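Local coordinates for protein lectin (Cicer arietinum, PDB 3V6N) that is a chickpea albumin with hemagglutination activity, built as a four-bladed hemopexin-type beta-propeller that binds calcium and sodium ions in its central channel, at residues A122-T127 / A185-G190. Sequence-based numbering, arbitrary orientation.
Sequences AAFRST and AYLFKG. With NA (sodium ion), chain G.
The methyl group of Ala185 sits over one face of the Phe124 ring, with CB 3.9 Å from the ring centroid and 14° off its normal. This is a CH-pi contact, displaced a little from the centre toward the CD2-CE2 side, where Ala185 CB lies 3.9 Å from Phe124 CE2. Farther round the ring, Leu187 reaches in with a single branch, its CD2 coming within 4.2 Å of Phe124 CE1 at an oblique angle. Phe124 holds CG between its backbone N and carbonyl carbon (chi1 72°), a torsion that sets one ring face against the Ala185 methyl group. No hydrogen bond links the two segments, and all three touching residues are buried. Ala176, on the innermost strand of the blade that carries Ala185 and Leu187, touches both Phe124 and Leu187, while Ile196 packs on Ala185 and Leu187 from the next strand outward. Backbone hydrogen bonding with Tyr133 ties Phe124 into its own sheet. One residue before Phe124, Ala123 O binds the sodium ion at 2.3 Å, a site completed in part by the carbonyl oxygens of Ala9, Ser67 and Ala176. Apolar packing between the sheets of adjacent blades, beside an ion-filled central channel, is characteristic of the four-bladed hemopexin beta-propeller.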
ATOM      1  N   ALA A 122      -8.968  -5.217  15.094  1.00 12.83           N
ATOM      2  CA  ALA A 122      -9.065  -4.318  16.239  1.00 12.74           C
ATOM      3  C   ALA A 122      -7.871  -4.540  17.160  1.00 12.83           C
ATOM      4  O   ALA A 122      -7.261  -5.614  17.152  1.00 12.97           O
ATOM      5  CB  ALA A 122     -10.376  -4.540  17.007  1.00 12.80           C
ATOM      6  N   ALA A 123      -7.531  -3.516  17.946  1.00 12.41           N
ATOM      7  CA  ALA A 123      -6.397  -3.602  18.848  1.00 12.25           C
ATOM      8  C   ALA A 123      -6.555  -2.600  19.965  1.00 12.31           C
ATOM      9  O   ALA A 123      -7.138  -1.529  19.764  1.00 11.94           O
ATOM     10  CB  ALA A 123      -5.104  -3.344  18.096  1.00 11.95           C
ATOM     11  N   PHE A 124      -6.057  -2.943  21.148  1.00 12.38           N
ATOM     12  CA  PHE A 124      -5.948  -1.935  22.193  1.00 12.98           C
ATOM     13  C   PHE A 124      -4.732  -2.119  23.099  1.00 13.42           C
ATOM     14  O   PHE A 124      -4.271  -3.239  23.324  1.00 13.52           O
ATOM     15  CB  PHE A 124      -7.259  -1.733  22.991  1.00 12.66           C
ATOM     16  CG  PHE A 124      -7.607  -2.857  23.931  1.00 12.73           C
ATOM     17  CD1 PHE A 124      -8.491  -3.860  23.541  1.00 12.65           C
ATOM     18  CD2 PHE A 124      -7.108  -2.876  25.228  1.00 12.98           C
ATOM     19  CE1 PHE A 124      -8.841  -4.881  24.409  1.00 13.06           C
ATOM     20  CE2 PHE A 124      -7.454  -3.905  26.108  1.00 13.27           C
ATOM     21  CZ  PHE A 124      -8.326  -4.902  25.698  1.00 13.24           C
ATOM     22  N   ARG A 125      -4.231  -0.991  23.584  1.00 13.81           N
ATOM     23  CA  ARG A 125      -3.036  -0.924  24.415  1.00 15.00           C
ATOM     24  C   ARG A 125      -3.328  -1.388  25.840  1.00 15.59           C
ATOM     25  O   ARG A 125      -4.225  -0.853  26.492  1.00 16.25           O
ATOM     26  CB  ARG A 125      -2.488   0.521  24.397  1.00 14.65           C
ATOM     27  CG  ARG A 125      -1.272   0.792  25.254  1.00 15.08           C
ATOM     28  CD  ARG A 125       0.002   0.209  24.668  1.00 15.22           C
ATOM     29  NE  ARG A 125       1.159   0.879  25.257  1.00 15.53           N
ATOM     30  CZ  ARG A 125       1.809   0.469  26.343  1.00 15.97           C
ATOM     31  NH1 ARG A 125       1.427  -0.635  26.996  1.00 15.99           N
ATOM     32  NH2 ARG A 125       2.841   1.175  26.785  1.00 16.10           N
ATOM     33  N   SER A 126      -2.583  -2.389  26.312  1.00 15.76           N
ATOM     34  CA  SER A 126      -2.686  -2.849  27.707  1.00 17.00           C
ATOM     35  C   SER A 126      -2.157  -1.821  28.714  1.00 17.87           C
ATOM     36  O   SER A 126      -1.395  -0.923  28.347  1.00 18.67           O
ATOM     37  CB  SER A 126      -1.915  -4.171  27.890  1.00 16.77           C
ATOM     38  OG  SER A 126      -2.000  -4.650  29.225  1.00 15.99           O
ATOM     39  N   THR A 127      -2.565  -1.945  29.980  1.00 19.48           N
ATOM     40  CA  THR A 127      -1.893  -1.209  31.070  1.00 21.03           C
ATOM     41  C   THR A 127      -0.541  -1.838  31.431  1.00 21.83           C
ATOM     42  O   THR A 127       0.321  -1.171  32.006  1.00 22.03           O
ATOM     43  CB  THR A 127      -2.748  -1.141  32.356  1.00 21.47           C
ATOM     44  OG1 THR A 127      -3.240  -2.453  32.675  1.00 22.31           O
ATOM     45  CG2 THR A 127      -3.927  -0.185  32.172  1.00 21.13           C
ATOM     46  N   ALA A 185     -11.439  -0.509  28.761  1.00 17.37           N
ATOM     47  CA  ALA A 185     -11.303  -0.458  27.327  1.00 15.96           C
ATOM     48  C   ALA A 185     -12.701  -0.474  26.721  1.00 15.39           C
ATOM     49  O   ALA A 185     -13.657  -0.966  27.344  1.00 15.44           O
ATOM     50  CB  ALA A 185     -10.482  -1.642  26.838  1.00 15.84           C
ATOM     51  N   TYR A 186     -12.813   0.077  25.519  1.00 14.33           N
ATOM     52  CA  TYR A 186     -14.052   0.069  24.772  1.00 14.07           C
ATOM     53  C   TYR A 186     -13.913  -0.854  23.568  1.00 13.72           C
ATOM     54  O   TYR A 186     -12.895  -0.830  22.869  1.00 13.44           O
ATOM     55  CB  TYR A 186     -14.414   1.477  24.298  1.00 13.84           C
ATOM     56  CG  TYR A 186     -14.657   2.479  25.415  1.00 14.45           C
ATOM     57  CD1 TYR A 186     -15.950   2.736  25.891  1.00 14.61           C
ATOM     58  CD2 TYR A 186     -13.597   3.169  25.998  1.00 14.09           C
ATOM     59  CE1 TYR A 186     -16.170   3.657  26.915  1.00 14.82           C
ATOM     60  CE2 TYR A 186     -13.813   4.079  27.016  1.00 14.40           C
ATOM     61  CZ  TYR A 186     -15.097   4.326  27.465  1.00 14.52           C
ATOM     62  OH  TYR A 186     -15.287   5.243  28.471  1.00 15.09           O
ATOM     63  N   LEU A 187     -14.931  -1.668  23.343  1.00 13.56           N
ATOM     64  CA  LEU A 187     -15.009  -2.537  22.167  1.00 13.94           C
ATOM     65  C   LEU A 187     -16.161  -2.058  21.312  1.00 13.95           C
ATOM     66  O   LEU A 187     -17.193  -1.685  21.829  1.00 14.43           O
ATOM     67  CB  LEU A 187     -15.230  -4.000  22.578  1.00 14.05           C
ATOM     68  CG  LEU A 187     -14.352  -4.591  23.696  1.00 14.14           C
ATOM     69  CD1 LEU A 187     -14.731  -6.052  23.938  1.00 14.43           C
ATOM     70  CD2 LEU A 187     -12.858  -4.467  23.384  1.00 13.71           C
ATOM     71  N   PHE A 188     -15.987  -2.060  20.001  1.00 14.34           N
ATOM     72  CA  PHE A 188     -17.050  -1.609  19.102  1.00 14.98           C
ATOM     73  C   PHE A 188     -17.419  -2.683  18.086  1.00 15.60           C
ATOM     74  O   PHE A 188     -16.552  -3.423  17.603  1.00 15.10           O
ATOM     75  CB  PHE A 188     -16.642  -0.307  18.390  1.00 14.73           C
ATOM     76  CG  PHE A 188     -16.314   0.822  19.341  1.00 14.95           C
ATOM     77  CD1 PHE A 188     -15.000   1.073  19.721  1.00 14.89           C
ATOM     78  CD2 PHE A 188     -17.327   1.618  19.873  1.00 15.39           C
ATOM     79  CE1 PHE A 188     -14.699   2.108  20.609  1.00 15.19           C
ATOM     80  CE2 PHE A 188     -17.041   2.644  20.768  1.00 15.43           C
ATOM     81  CZ  PHE A 188     -15.722   2.892  21.136  1.00 15.13           C
ATOM     82  N   LYS A 189     -18.709  -2.747  17.770  1.00 16.75           N
ATOM     83  CA  LYS A 189     -19.215  -3.566  16.675  1.00 18.47           C
ATOM     84  C   LYS A 189     -20.583  -3.042  16.210  1.00 19.53           C
ATOM     85  O   LYS A 189     -21.555  -3.021  16.986  1.00 18.79           O
ATOM     86  CB  LYS A 189     -19.309  -5.045  17.078  1.00 19.06           C
ATOM     87  CG  LYS A 189     -19.570  -5.980  15.903  1.00 20.58           C
ATOM     88  CD  LYS A 189     -19.444  -7.419  16.363  1.00 21.82           C
ATOM     89  CE  LYS A 189     -19.254  -8.394  15.210  1.00 22.02           C
ATOM     90  NZ  LYS A 189     -19.048  -9.723  15.857  1.00 22.65           N
ATOM     91  N   GLY A 190     -20.648  -2.622  14.942  1.00 20.73           N
ATOM     92  CA  GLY A 190     -21.876  -2.060  14.385  1.00 22.03           C
ATOM     93  C   GLY A 190     -22.292  -0.864  15.211  1.00 22.84           C
ATOM     94  O   GLY A 190     -21.464  -0.023  15.534  1.00 21.66           O
TER
HETATM   95 NA    NA G 232      -7.522   0.456  18.620  1.00 11.98          NA